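Local coordinates for putative HpcE protein (Mycolicibacterium smegmatis, PDB 6V77) that belongs to the fumarylacetoacetate hydrolase (FAH) family and binds a zinc ion through carboxylate side chains, at residues 20-25 and 29-34; 36-41 and 231-236; 56-61 and 180-185. All blocks are in the same frame, centred on the assembly; numbering follows the deposited sequence. Where two conformers were deposited one is given.

How the contacts relate
Contact 1 is mostly buried, contact 2 partly so, and contact 3 lies at the surface. Contacts 1 and 2 share helix 33-38 and touch, Leu36 CD1 packing on Phe29 CB, yet they differ in reach: contact 1 closes a short local loop, whereas contact 2 ties the same helix to a turn some 190 residues later. Contact 3 is nested inside the loop closed by contact 2 and meets it where Tyr37 and Trp40 pack on Leu183 and Thr185. The chemistry follows the place: a serine hydroxyl among apolar groups in contact 1, proline and glycine packing with a bridging water in contact 2, and a salt bridge in contact 3.

Contact 1 (20-25 and 29-34); sequences DVAKAS and FGPDPQ
Ser25 and Phe29 are joined by the hydrogen bond that closes this short loop, and Ser25 is the side chain to follow. Its CB lies 4.0 Å from Phe29 CD2, at the edge of the phenyl ring and near the ring plane. One bond further, OG takes the backbone N-H of Phe29, with Phe29 N to Ser25 OG at 3.1 Å and 158° at the hydrogen. The same hydroxyl donates back into its own helix, Ser25 OG to Val21 O at 2.8 Å. A chi1 of 69° sets OG between the backbone N and the carbonyl carbon, where it can turn back to Val21 O and still meet Phe29 N. Val21 O also accepts from Ser25 N, and the two donors arrive from opposite faces of the carbonyl plane.

Next to this link the chains pack closely. Val21 CG1 rests 3.7 Å from Phe29 CB, and Ala22 CB meets the ring of Pro31, 3.8 Å from Pro31 CD; the peptide bond before Pro31 is cis. Apart from these apolar pairs, Ala22 CA makes a C-H...O contact with Phe29 O at 3.1 Å. At the start of the helix, Asp20 is the N-cap, its OD2 accepting from Lys23 N, and its OD1 forms a salt bridge with Arg9. From helix 40-49, Trp46 meets the Phe29 ring with the planes at about 45° and also lies against Ser25, while Phe43 packs on Val21.

A buried hydroxyl that both accepts and donates thus ties the end of helix 21-24 to the returning chain, satisfying the Phe29 amide and fixing its own rotation among hydrophobic neighbours.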
ATOM      1  N   ASP B  20      13.452 -12.611 -23.317  1.00 25.57           N
ATOM      2  CA  ASP B  20      12.165 -12.743 -22.652  1.00 26.28           C
ATOM      3  C   ASP B  20      12.214 -13.953 -21.726  1.00 29.38           C
ATOM      4  O   ASP B  20      12.460 -15.069 -22.183  1.00 26.08           O
ATOM      5  CB  ASP B  20      11.063 -12.909 -23.695  1.00 27.58           C
ATOM      6  CG  ASP B  20       9.668 -12.959 -23.080  1.00 28.47           C
ATOM      7  OD1 ASP B  20       8.973 -11.931 -23.081  1.00 35.95           O
ATOM      8  OD2 ASP B  20       9.260 -14.029 -22.591  1.00 30.72           O
ATOM      9  N   VAL B  21      11.976 -13.739 -20.427  1.00 25.37           N
ATOM     10  CA  VAL B  21      12.195 -14.814 -19.456  1.00 26.88           C
ATOM     11  C   VAL B  21      11.188 -15.941 -19.651  1.00 29.56           C
ATOM     12  O   VAL B  21      11.545 -17.127 -19.589  1.00 27.32           O
ATOM     13  CB  VAL B  21      12.151 -14.264 -18.020  1.00 23.69           C
ATOM     14  CG1 VAL B  21      12.074 -15.423 -16.999  1.00 25.62           C
ATOM     15  CG2 VAL B  21      13.373 -13.388 -17.765  1.00 24.55           C
ATOM     16  N   ALA B  22       9.917 -15.601 -19.868  1.00 26.57           N
ATOM     17  CA  ALA B  22       8.894 -16.640 -19.945  1.00 27.74           C
ATOM     18  C   ALA B  22       9.118 -17.537 -21.153  1.00 33.59           C
ATOM     19  O   ALA B  22       9.011 -18.764 -21.047  1.00 32.13           O
ATOM     20  CB  ALA B  22       7.500 -16.015 -19.985  1.00 28.15           C
ATOM     21  N   LYS B  23       9.442 -16.945 -22.313  1.00 31.55           N
ATOM     22  CA  LYS B  23       9.748 -17.760 -23.486  1.00 31.40           C
ATOM     23  C   LYS B  23      11.008 -18.587 -23.266  1.00 30.64           C
ATOM     24  O   LYS B  23      11.048 -19.776 -23.605  1.00 33.05           O
ATOM     25  CB  LYS B  23       9.904 -16.878 -24.728  1.00 33.50           C
ATOM     26  CG  LYS B  23       8.652 -16.116 -25.118  1.00 38.71           C
ATOM     27  CD  LYS B  23       8.840 -15.369 -26.435  1.00 42.73           C
ATOM     28  CE  LYS B  23       7.647 -14.475 -26.731  1.00 52.47           C
ATOM     29  NZ  LYS B  23       7.939 -13.509 -27.834  1.00 57.37           N
ATOM     30  N   ALA B  24      12.049 -17.975 -22.696  1.00 28.32           N
ATOM     31  CA  ALA B  24      13.322 -18.668 -22.549  1.00 28.97           C
ATOM     32  C   ALA B  24      13.196 -19.851 -21.603  1.00 33.22           C
ATOM     33  O   ALA B  24      13.808 -20.901 -21.828  1.00 29.80           O
ATOM     34  CB  ALA B  24      14.390 -17.697 -22.041  1.00 24.97           C
ATOM     35  N   SER B  25      12.414 -19.690 -20.539  1.00 28.11           N
ATOM     36  CA  SER B  25      12.259 -20.697 -19.501  1.00 30.56           C
ATOM     37  C   SER B  25      11.111 -21.644 -19.770  1.00 31.47           C
ATOM     38  O   SER B  25      10.753 -22.405 -18.873  1.00 32.09           O
ATOM     39  CB  SER B  25      12.045 -20.035 -18.136  1.00 26.69           C
ATOM     40  OG  SER B  25      10.783 -19.384 -18.076  1.00 27.16           O
ATOM     41  N   PHE B  29       9.076 -19.322 -15.483  1.00 29.24           N
ATOM     42  CA  PHE B  29       9.199 -18.041 -14.786  1.00 24.84           C
ATOM     43  C   PHE B  29       8.664 -16.906 -15.656  1.00 32.09           C
ATOM     44  O   PHE B  29       8.972 -16.828 -16.848  1.00 31.44           O
ATOM     45  CB  PHE B  29      10.668 -17.746 -14.418  1.00 25.42           C
ATOM     46  CG  PHE B  29      11.295 -18.820 -13.591  1.00 24.73           C
ATOM     47  CD1 PHE B  29      10.949 -18.966 -12.262  1.00 29.53           C
ATOM     48  CD2 PHE B  29      12.189 -19.716 -14.150  1.00 28.02           C
ATOM     49  CE1 PHE B  29      11.494 -19.967 -11.494  1.00 30.30           C
ATOM     50  CE2 PHE B  29      12.738 -20.713 -13.391  1.00 25.79           C
ATOM     51  CZ  PHE B  29      12.389 -20.851 -12.059  1.00 30.76           C
ATOM     52  N   GLY B  30       7.895 -16.003 -15.052  1.00 29.61           N
ATOM     53  CA  GLY B  30       7.357 -14.880 -15.783  1.00 30.53           C
ATOM     54  C   GLY B  30       6.080 -15.250 -16.506  1.00 30.41           C
ATOM     55  O   GLY B  30       5.533 -16.346 -16.326  1.00 30.88           O
ATOM     56  N   PRO B  31       5.575 -14.345 -17.363  1.00 25.96           N
ATOM     57  CA  PRO B  31       6.197 -13.067 -17.750  1.00 26.51           C
ATOM     58  C   PRO B  31       6.009 -11.913 -16.736  1.00 28.24           C
ATOM     59  O   PRO B  31       6.689 -10.891 -16.855  1.00 27.33           O
ATOM     60  CB  PRO B  31       5.494 -12.741 -19.075  1.00 30.86           C
ATOM     61  CG  PRO B  31       4.133 -13.391 -18.917  1.00 31.62           C
ATOM     62  CD  PRO B  31       4.427 -14.682 -18.224  1.00 32.85           C
ATOM     63  N   ASP B  32       5.116 -12.064 -15.764  1.00 29.32           N
ATOM     64  CA  ASP B  32       4.902 -11.008 -14.776  0.57 32.04           C
ATOM     65  C   ASP B  32       6.140 -10.857 -13.898  1.00 31.98           C
ATOM     66  O   ASP B  32       6.614 -11.848 -13.333  1.00 29.91           O
ATOM     67  CB  ASP B  32       3.670 -11.324 -13.922  0.57 37.82           C
ATOM     68  CG  ASP B  32       3.567 -10.460 -12.666  0.57 41.91           C
ATOM     69  OD1 ASP B  32       3.833  -9.238 -12.721  0.57 40.49           O
ATOM     70  OD2 ASP B  32       3.172 -11.006 -11.614  0.57 47.14           O
ATOM     71  N   PRO B  33       6.698  -9.643 -13.763  1.00 27.86           N
ATOM     72  CA  PRO B  33       7.890  -9.495 -12.908  1.00 25.47           C
ATOM     73  C   PRO B  33       7.684 -10.008 -11.493  1.00 25.52           C
ATOM     74  O   PRO B  33       8.581 -10.664 -10.951  1.00 32.61           O
ATOM     75  CB  PRO B  33       8.152  -7.981 -12.940  1.00 28.04           C
ATOM     76  CG  PRO B  33       7.593  -7.534 -14.255  1.00 28.27           C
ATOM     77  CD  PRO B  33       6.333  -8.376 -14.424  1.00 32.99           C
ATOM     78  N   GLN B  34       6.525  -9.763 -10.875  1.00 29.55           N
ATOM     79  CA  GLN B  34       6.381 -10.204  -9.488  1.00 33.83           C
ATOM     80  C   GLN B  34       6.496 -11.721  -9.350  1.00 39.29           C
ATOM     81  O   GLN B  34       6.874 -12.198  -8.275  1.00 38.01           O
ATOM     82  CB  GLN B  34       5.058  -9.728  -8.873  1.00 42.62           C
ATOM     83  CG  GLN B  34       4.686  -8.229  -9.075  1.00 40.63           C
ATOM     84  CD  GLN B  34       5.614  -7.190  -8.397  1.00 39.31           C
ATOM     85  OE1 GLN B  34       5.786  -6.109  -8.934  1.00 29.81           O
ATOM     86  NE2 GLN B  34       6.148  -7.489  -7.208  1.00 30.64           N
TER

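Contact 2 (36-41 and 231-236); sequences LYQHWD and LYPGDV
Tyr37 and Gly234 meet where helix 33-38 lies against a tight turn. The tyrosine starts toward that turn but its ring then leads away: CB is 3.4 Å from Gly234 N, and ring atom CD2 is 3.8 Å from Gly234 CA, which approaches the ring obliquely. With chi1 at -54°, CG stands beside the backbone N, and the ring runs on past the glycine until its hydroxyl hydrogen-bonds to the carbonyl O of Pro65. Val127 and Leu183 also pack on this side chain.

Pro233 in turn points its ring at the end of the helix. Its CB presses on the Tyr37 carbonyl, 3.2 Å from Tyr37 O, and its CG lies 4.0 Å from Gln38 OE1. Gln38 and the proline ring cross at a slant. The glutamine has CG anti to its backbone N (chi1 -174°) and bends at chi2, which brings OE1 round toward the proline. There a water donates to both segments, 2.6 Å from Gln38 OE1 and 2.9 Å from Pro233 O, a water bridge beside direct van der Waals packing.

Within the turn, Asp235 OD2 accepts from Tyr232 N at 2.8 Å, the donor standing above the carboxylate plane; the same oxygen also accepts from Gln71. The backbone bond from Asp235 N to Tyr232 O closes the turn. Tyr232 makes a cation-pi contact with Arg70 and packs on Ser102 of the second subunit.

Pro233 and Gly234 are the central pair of a type II beta turn, here leading into strand 236-238 and docking helix 33-38 onto the sheet of the FAH-family domain.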
ATOM      1  N   LEU B  36       8.750 -13.559 -10.698  1.00 32.86           N
ATOM      2  CA  LEU B  36      10.160 -13.836 -10.484  1.00 32.44           C
ATOM      3  C   LEU B  36      10.532 -13.629  -9.030  1.00 32.89           C
ATOM      4  O   LEU B  36      11.214 -14.465  -8.432  1.00 29.87           O
ATOM      5  CB  LEU B  36      11.027 -12.953 -11.377  1.00 28.79           C
ATOM      6  CG  LEU B  36      11.516 -13.617 -12.646  1.00 34.48           C
ATOM      7  CD1 LEU B  36      10.362 -14.190 -13.425  1.00 34.90           C
ATOM      8  CD2 LEU B  36      12.265 -12.598 -13.460  1.00 28.79           C
ATOM      9  N   TYR B  37      10.093 -12.510  -8.439  1.00 27.67           N
ATOM     10  CA  TYR B  37      10.470 -12.239  -7.055  1.00 28.78           C
ATOM     11  C   TYR B  37       9.893 -13.289  -6.130  1.00 26.62           C
ATOM     12  O   TYR B  37      10.553 -13.707  -5.172  1.00 24.01           O
ATOM     13  CB  TYR B  37      10.037 -10.824  -6.651  1.00 22.25           C
ATOM     14  CG  TYR B  37      10.579  -9.811  -7.637  1.00 21.82           C
ATOM     15  CD1 TYR B  37      11.929  -9.806  -7.985  1.00 22.44           C
ATOM     16  CD2 TYR B  37       9.731  -8.904  -8.274  1.00 28.12           C
ATOM     17  CE1 TYR B  37      12.432  -8.911  -8.913  1.00 30.44           C
ATOM     18  CE2 TYR B  37      10.229  -8.000  -9.212  1.00 27.25           C
ATOM     19  CZ  TYR B  37      11.576  -8.008  -9.521  1.00 27.16           C
ATOM     20  OH  TYR B  37      12.087  -7.142 -10.452  1.00 26.63           O
ATOM     21  N   GLN B  38       8.672 -13.760  -6.417  1.00 24.98           N
ATOM     22  CA  GLN B  38       8.067 -14.768  -5.564  1.00 26.39           C
ATOM     23  C   GLN B  38       8.838 -16.080  -5.634  1.00 26.24           C
ATOM     24  O   GLN B  38       8.839 -16.848  -4.668  1.00 27.56           O
ATOM     25  CB  GLN B  38       6.602 -14.971  -5.955  1.00 29.58           C
ATOM     26  CG  GLN B  38       5.843 -15.900  -5.050  1.00 42.09           C
ATOM     27  CD  GLN B  38       5.699 -15.356  -3.636  1.00 58.07           C
ATOM     28  OE1 GLN B  38       5.562 -14.150  -3.434  1.00 64.16           O
ATOM     29  NE2 GLN B  38       5.740 -16.244  -2.652  1.00 56.25           N
ATOM     30  N   HIS B  39       9.510 -16.346  -6.752  1.00 24.93           N
ATOM     31  CA  HIS B  39      10.291 -17.563  -6.926  1.00 25.88           C
ATOM     32  C   HIS B  39      11.748 -17.213  -7.219  1.00 27.16           C
ATOM     33  O   HIS B  39      12.385 -17.820  -8.082  1.00 23.48           O
ATOM     34  CB  HIS B  39       9.703 -18.429  -8.038  1.00 31.04           C
ATOM     35  CG  HIS B  39       8.259 -18.768  -7.839  1.00 35.55           C
ATOM     36  ND1 HIS B  39       7.832 -19.741  -6.960  1.00 37.46           N
ATOM     37  CD2 HIS B  39       7.141 -18.258  -8.409  1.00 37.37           C
ATOM     38  CE1 HIS B  39       6.513 -19.819  -6.997  1.00 36.56           C
ATOM     39  NE2 HIS B  39       6.070 -18.928  -7.866  1.00 36.43           N
ATOM     40  N   TRP B  40      12.288 -16.258  -6.454  1.00 24.18           N
ATOM     41  CA  TRP B  40      13.576 -15.629  -6.774  1.00 26.11           C
ATOM     42  C   TRP B  40      14.719 -16.638  -6.810  1.00 25.90           C
ATOM     43  O   TRP B  40      15.494 -16.676  -7.771  1.00 25.98           O
ATOM     44  CB  TRP B  40      13.880 -14.523  -5.759  1.00 26.35           C
ATOM     45  CG  TRP B  40      15.122 -13.706  -6.082  1.00 26.14           C
ATOM     46  CD1 TRP B  40      16.255 -13.595  -5.329  1.00 23.14           C
ATOM     47  CD2 TRP B  40      15.333 -12.886  -7.244  1.00 25.59           C
ATOM     48  NE1 TRP B  40      17.161 -12.758  -5.952  1.00 24.80           N
ATOM     49  CE2 TRP B  40      16.612 -12.309  -7.125  1.00 26.63           C
ATOM     50  CE3 TRP B  40      14.556 -12.577  -8.362  1.00 25.64           C
ATOM     51  CZ2 TRP B  40      17.143 -11.440  -8.100  1.00 24.80           C
ATOM     52  CZ3 TRP B  40      15.078 -11.710  -9.320  1.00 24.33           C
ATOM     53  CH2 TRP B  40      16.360 -11.166  -9.180  1.00 25.16           C
ATOM     54  N   ASP B  41      14.850 -17.469  -5.766  1.00 25.20           N
ATOM     55  CA  ASP B  41      15.994 -18.375  -5.728  1.00 28.00           C
ATOM     56  C   ASP B  41      15.928 -19.382  -6.864  1.00 27.36           C
ATOM     57  O   ASP B  41      16.940 -19.657  -7.522  1.00 28.60           O
ATOM     58  CB  ASP B  41      16.071 -19.092  -4.382  1.00 30.35           C
ATOM     59  CG  ASP B  41      16.491 -18.176  -3.260  1.00 37.61           C
ATOM     60  OD1 ASP B  41      16.926 -17.043  -3.548  1.00 37.85           O
ATOM     61  OD2 ASP B  41      16.388 -18.587  -2.088  1.00 38.37           O
ATOM     62  N   LEU B 231       7.542  -8.404   5.450  1.00 19.05           N
ATOM     63  CA  LEU B 231       7.942  -8.061   4.084  1.00 18.78           C
ATOM     64  C   LEU B 231       7.647  -9.234   3.151  1.00 24.13           C
ATOM     65  O   LEU B 231       7.707 -10.404   3.549  1.00 22.58           O
ATOM     66  CB  LEU B 231       9.426  -7.707   4.031  1.00 19.27           C
ATOM     67  CG  LEU B 231       9.823  -6.485   4.860  1.00 20.95           C
ATOM     68  CD1 LEU B 231      11.296  -6.197   4.696  1.00 24.33           C
ATOM     69  CD2 LEU B 231       9.033  -5.264   4.380  1.00 19.79           C
ATOM     70  N   TYR B 232       7.279  -8.915   1.906  1.00 19.49           N
ATOM     71  CA  TYR B 232       7.028  -9.944   0.909  1.00 21.92           C
ATOM     72  C   TYR B 232       8.047  -9.852  -0.216  1.00 21.99           C
ATOM     73  O   TYR B 232       8.536  -8.765  -0.520  1.00 19.12           O
ATOM     74  CB  TYR B 232       5.643  -9.822   0.265  1.00 18.80           C
ATOM     75  CG  TYR B 232       4.499  -9.961   1.211  1.00 19.01           C
ATOM     76  CD1 TYR B 232       4.261 -11.159   1.833  1.00 19.23           C
ATOM     77  CD2 TYR B 232       3.645  -8.881   1.465  1.00 20.47           C
ATOM     78  CE1 TYR B 232       3.189 -11.316   2.701  1.00 25.20           C
ATOM     79  CE2 TYR B 232       2.561  -9.028   2.333  1.00 22.95           C
ATOM     80  CZ  TYR B 232       2.355 -10.255   2.948  1.00 28.03           C
ATOM     81  OH  TYR B 232       1.304 -10.451   3.825  1.00 26.46           O
ATOM     82  N   PRO B 233       8.356 -10.971  -0.872  1.00 20.24           N
ATOM     83  CA  PRO B 233       9.108 -10.897  -2.130  1.00 19.61           C
ATOM     84  C   PRO B 233       8.393  -9.959  -3.092  1.00 19.25           C
ATOM     85  O   PRO B 233       7.162  -9.964  -3.187  1.00 21.46           O
ATOM     86  CB  PRO B 233       9.097 -12.340  -2.638  1.00 22.44           C
ATOM     87  CG  PRO B 233       8.849 -13.179  -1.387  1.00 22.94           C
ATOM     88  CD  PRO B 233       7.945 -12.347  -0.533  1.00 23.54           C
ATOM     89  N   GLY B 234       9.172  -9.130  -3.785  1.00 18.94           N
ATOM     90  CA  GLY B 234       8.609  -8.170  -4.712  1.00 20.09           C
ATOM     91  C   GLY B 234       8.180  -6.845  -4.103  1.00 22.07           C
ATOM     92  O   GLY B 234       7.857  -5.914  -4.861  1.00 20.06           O
ATOM     93  N   ASP B 235       8.209  -6.707  -2.775  1.00 18.40           N
ATOM     94  CA  ASP B 235       7.923  -5.415  -2.147  1.00 18.78           C
ATOM     95  C   ASP B 235       8.987  -4.386  -2.528  1.00 19.78           C
ATOM     96  O   ASP B 235      10.139  -4.720  -2.813  1.00 19.85           O
ATOM     97  CB  ASP B 235       7.890  -5.523  -0.614  1.00 22.37           C
ATOM     98  CG  ASP B 235       6.592  -6.122  -0.073  1.00 23.09           C
ATOM     99  OD1 ASP B 235       5.663  -6.415  -0.863  1.00 19.97           O
ATOM    100  OD2 ASP B 235       6.526  -6.305   1.165  1.00 19.48           O
ATOM    101  N   VAL B 236       8.592  -3.114  -2.474  1.00 18.45           N
ATOM    102  CA  VAL B 236       9.418  -1.995  -2.920  1.00 19.06           C
ATOM    103  C   VAL B 236       9.703  -1.082  -1.736  1.00 20.29           C
ATOM    104  O   VAL B 236       8.786  -0.751  -0.970  1.00 21.51           O
ATOM    105  CB  VAL B 236       8.720  -1.218  -4.055  1.00 21.78           C
ATOM    106  CG1 VAL B 236       9.359   0.183  -4.250  1.00 22.01           C
ATOM    107  CG2 VAL B 236       8.799  -2.014  -5.341  1.00 23.21           C
TER
HETATM  108  O   HOH W   1       4.912 -11.723  -2.828  1.00 29.10           O

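Contact 3 (56-61 and 180-185); sequences SARVGT and GPELVT
Arg58 and Glu182 form a surface salt bridge between the loop ahead of strand 62-63 and strand 177-185, a long strand in the large mixed sheet of this FAH-family protein. The chain turns a corner at Pro181, which follows a cis peptide bond, and Glu182 comes next.

The charged contact is built around one oxygen. Arg58 NH1 donates to Glu182 OE2 at 2.8 Å, with 157° at the hydrogen. It meets the oxygen on the syn side, 21° out of the carboxylate plane, while OE2 lies near the guanidinium plane. The two flat groups are nearly coplanar although the side chains carrying them cross at about a right angle. The Arg58 chain is extended from CG to NE and Glu182 is extended beyond CG; the extended chains let the charged ends meet. Arg58 is deposited in two conformers, and this geometry belongs to one of them.

Further charges and polar groups complete the set. Glu182 OE1 forms a second salt bridge, to Arg2 of strand 2-6. The carboxylate is thus shared by two arginines, one on each oxygen, and is probably stabilised in its ionised form. Arg58 NH2 makes a weak hydrogen bond with the carbonyl of Asp16.

Apolar packing comes from the neighbouring strands: Ile4 of strand 2-6 and Val13 of strand 9-14 each touch both the arginine and the glutamate.

Besides the strong bond, the arginine offers a second N-H to the same acceptor: Arg58 NE is 3.4 Å from Glu182 OE2, and with only 131° at its hydrogen this bond is weak.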
ATOM      1  N   SER B  56      17.756 -10.087 -28.047  1.00 42.99           N
ATOM      2  CA  SER B  56      16.979  -9.214 -28.911  1.00 50.46           C
ATOM      3  C   SER B  56      17.166  -7.758 -28.499  1.00 45.05           C
ATOM      4  O   SER B  56      17.597  -7.451 -27.384  1.00 34.92           O
ATOM      5  CB  SER B  56      15.494  -9.582 -28.860  1.00 53.31           C
ATOM      6  OG  SER B  56      15.310 -10.946 -29.178  1.00 59.52           O
ATOM      7  N   ALA B  57      16.823  -6.854 -29.413  1.00 49.96           N
ATOM      8  CA  ALA B  57      16.882  -5.430 -29.109  1.00 46.21           C
ATOM      9  C   ALA B  57      15.813  -5.042 -28.093  1.00 39.54           C
ATOM     10  O   ALA B  57      14.700  -5.566 -28.109  1.00 40.80           O
ATOM     11  CB  ALA B  57      16.697  -4.606 -30.385  1.00 46.48           C
ATOM     12  N   ARG B  58      16.162  -4.120 -27.200  1.00 32.06           N
ATOM     13  CA  ARG B  58      15.204  -3.560 -26.253  0.61 31.20           C
ATOM     14  C   ARG B  58      14.154  -2.771 -27.023  1.00 32.51           C
ATOM     15  O   ARG B  58      14.479  -1.741 -27.607  1.00 38.58           O
ATOM     16  CB  ARG B  58      15.913  -2.632 -25.269  0.61 37.27           C
ATOM     17  CG  ARG B  58      16.479  -3.231 -24.002  0.61 41.14           C
ATOM     18  CD  ARG B  58      17.224  -2.129 -23.248  0.61 41.36           C
ATOM     19  NE  ARG B  58      18.062  -2.602 -22.140  0.61 34.79           N
ATOM     20  CZ  ARG B  58      19.215  -3.249 -22.293  0.61 33.04           C
ATOM     21  NH1 ARG B  58      19.916  -3.617 -21.229  0.61 33.89           N
ATOM     22  NH2 ARG B  58      19.652  -3.561 -23.500  0.61 33.56           N
ATOM     23  N   VAL B  59      12.899  -3.225 -27.025  1.00 32.72           N
ATOM     24  CA  VAL B  59      11.822  -2.439 -27.621  1.00 37.16           C
ATOM     25  C   VAL B  59      10.597  -2.549 -26.730  1.00 37.40           C
ATOM     26  O   VAL B  59      10.419  -3.531 -26.008  1.00 35.78           O
ATOM     27  CB  VAL B  59      11.467  -2.867 -29.065  1.00 49.02           C
ATOM     28  CG1 VAL B  59      12.613  -2.544 -30.030  1.00 52.90           C
ATOM     29  CG2 VAL B  59      11.087  -4.334 -29.112  1.00 41.28           C
ATOM     30  N   GLY B  60       9.762  -1.522 -26.776  1.00 31.66           N
ATOM     31  CA  GLY B  60       8.557  -1.455 -25.973  1.00 32.27           C
ATOM     32  C   GLY B  60       8.694  -0.453 -24.837  1.00 33.54           C
ATOM     33  O   GLY B  60       9.746   0.146 -24.609  1.00 36.45           O
ATOM     34  N   THR B  61       7.582  -0.287 -24.125  1.00 30.72           N
ATOM     35  CA  THR B  61       7.549   0.564 -22.945  1.00 28.32           C
ATOM     36  C   THR B  61       8.378  -0.064 -21.839  1.00 29.34           C
ATOM     37  O   THR B  61       8.147  -1.217 -21.477  1.00 31.59           O
ATOM     38  CB  THR B  61       6.115   0.733 -22.443  1.00 37.65           C
ATOM     39  OG1 THR B  61       5.296   1.317 -23.464  1.00 37.81           O
ATOM     40  CG2 THR B  61       6.082   1.615 -21.194  1.00 41.23           C
ATOM     41  N   GLY B 180      13.116   2.489 -12.383  1.00 21.37           N
ATOM     42  CA  GLY B 180      13.767   1.883 -13.520  1.00 21.53           C
ATOM     43  C   GLY B 180      15.056   2.577 -13.895  1.00 22.30           C
ATOM     44  O   GLY B 180      15.588   3.387 -13.130  1.00 22.39           O
ATOM     45  N   PRO B 181      15.603   2.260 -15.085  1.00 22.00           N
ATOM     46  CA  PRO B 181      15.005   1.364 -16.082  1.00 22.18           C
ATOM     47  C   PRO B 181      15.167  -0.124 -15.778  1.00 24.88           C
ATOM     48  O   PRO B 181      14.371  -0.921 -16.272  1.00 24.84           O
ATOM     49  CB  PRO B 181      15.767   1.718 -17.363  1.00 26.44           C
ATOM     50  CG  PRO B 181      17.112   2.154 -16.866  1.00 29.99           C
ATOM     51  CD  PRO B 181      16.814   2.924 -15.602  1.00 22.73           C
ATOM     52  N   GLU B 182      16.179  -0.487 -14.995  1.00 23.54           N
ATOM     53  CA  GLU B 182      16.537  -1.889 -14.800  1.00 21.62           C
ATOM     54  C   GLU B 182      16.649  -2.215 -13.329  1.00 21.08           C
ATOM     55  O   GLU B 182      16.972  -1.355 -12.513  1.00 25.38           O
ATOM     56  CB  GLU B 182      17.871  -2.215 -15.485  1.00 22.39           C
ATOM     57  CG  GLU B 182      17.763  -2.119 -16.969  1.00 24.72           C
ATOM     58  CD  GLU B 182      19.087  -2.244 -17.701  1.00 33.50           C
ATOM     59  OE1 GLU B 182      20.174  -2.207 -17.077  1.00 31.58           O
ATOM     60  OE2 GLU B 182      19.016  -2.369 -18.932  1.00 33.21           O
ATOM     61  N   LEU B 183      16.384  -3.480 -12.995  1.00 21.36           N
ATOM     62  CA  LEU B 183      16.740  -3.995 -11.687  1.00 23.87           C
ATOM     63  C   LEU B 183      18.162  -4.512 -11.784  1.00 24.12           C
ATOM     64  O   LEU B 183      18.489  -5.233 -12.735  1.00 24.33           O
ATOM     65  CB  LEU B 183      15.799  -5.117 -11.255  1.00 21.59           C
ATOM     66  CG  LEU B 183      15.998  -5.609  -9.817  1.00 28.69           C
ATOM     67  CD1 LEU B 183      15.348  -4.665  -8.844  1.00 28.54           C
ATOM     68  CD2 LEU B 183      15.414  -7.007  -9.651  1.00 30.22           C
ATOM     69  N   VAL B 184      18.999  -4.152 -10.812  1.00 20.74           N
ATOM     70  CA  VAL B 184      20.412  -4.531 -10.800  1.00 21.11           C
ATOM     71  C   VAL B 184      20.673  -5.345  -9.541  1.00 21.06           C
ATOM     72  O   VAL B 184      20.446  -4.848  -8.431  1.00 22.88           O
ATOM     73  CB  VAL B 184      21.331  -3.298 -10.838  1.00 21.37           C
ATOM     74  CG1 VAL B 184      22.796  -3.726 -10.947  1.00 23.32           C
ATOM     75  CG2 VAL B 184      20.946  -2.393 -12.011  1.00 24.99           C
ATOM     76  N   THR B 185      21.148  -6.587  -9.695  1.00 21.83           N
ATOM     77  CA  THR B 185      21.312  -7.399  -8.498  1.00 22.73           C
ATOM     78  C   THR B 185      22.529  -6.930  -7.700  1.00 24.17           C
ATOM     79  O   THR B 185      23.413  -6.236  -8.207  1.00 23.10           O
ATOM     80  CB  THR B 185      21.438  -8.887  -8.845  1.00 22.29           C
ATOM     81  OG1 THR B 185      22.537  -9.102  -9.735  1.00 21.99           O
ATOM     82  CG2 THR B 185      20.153  -9.407  -9.485  1.00 27.63           C
TER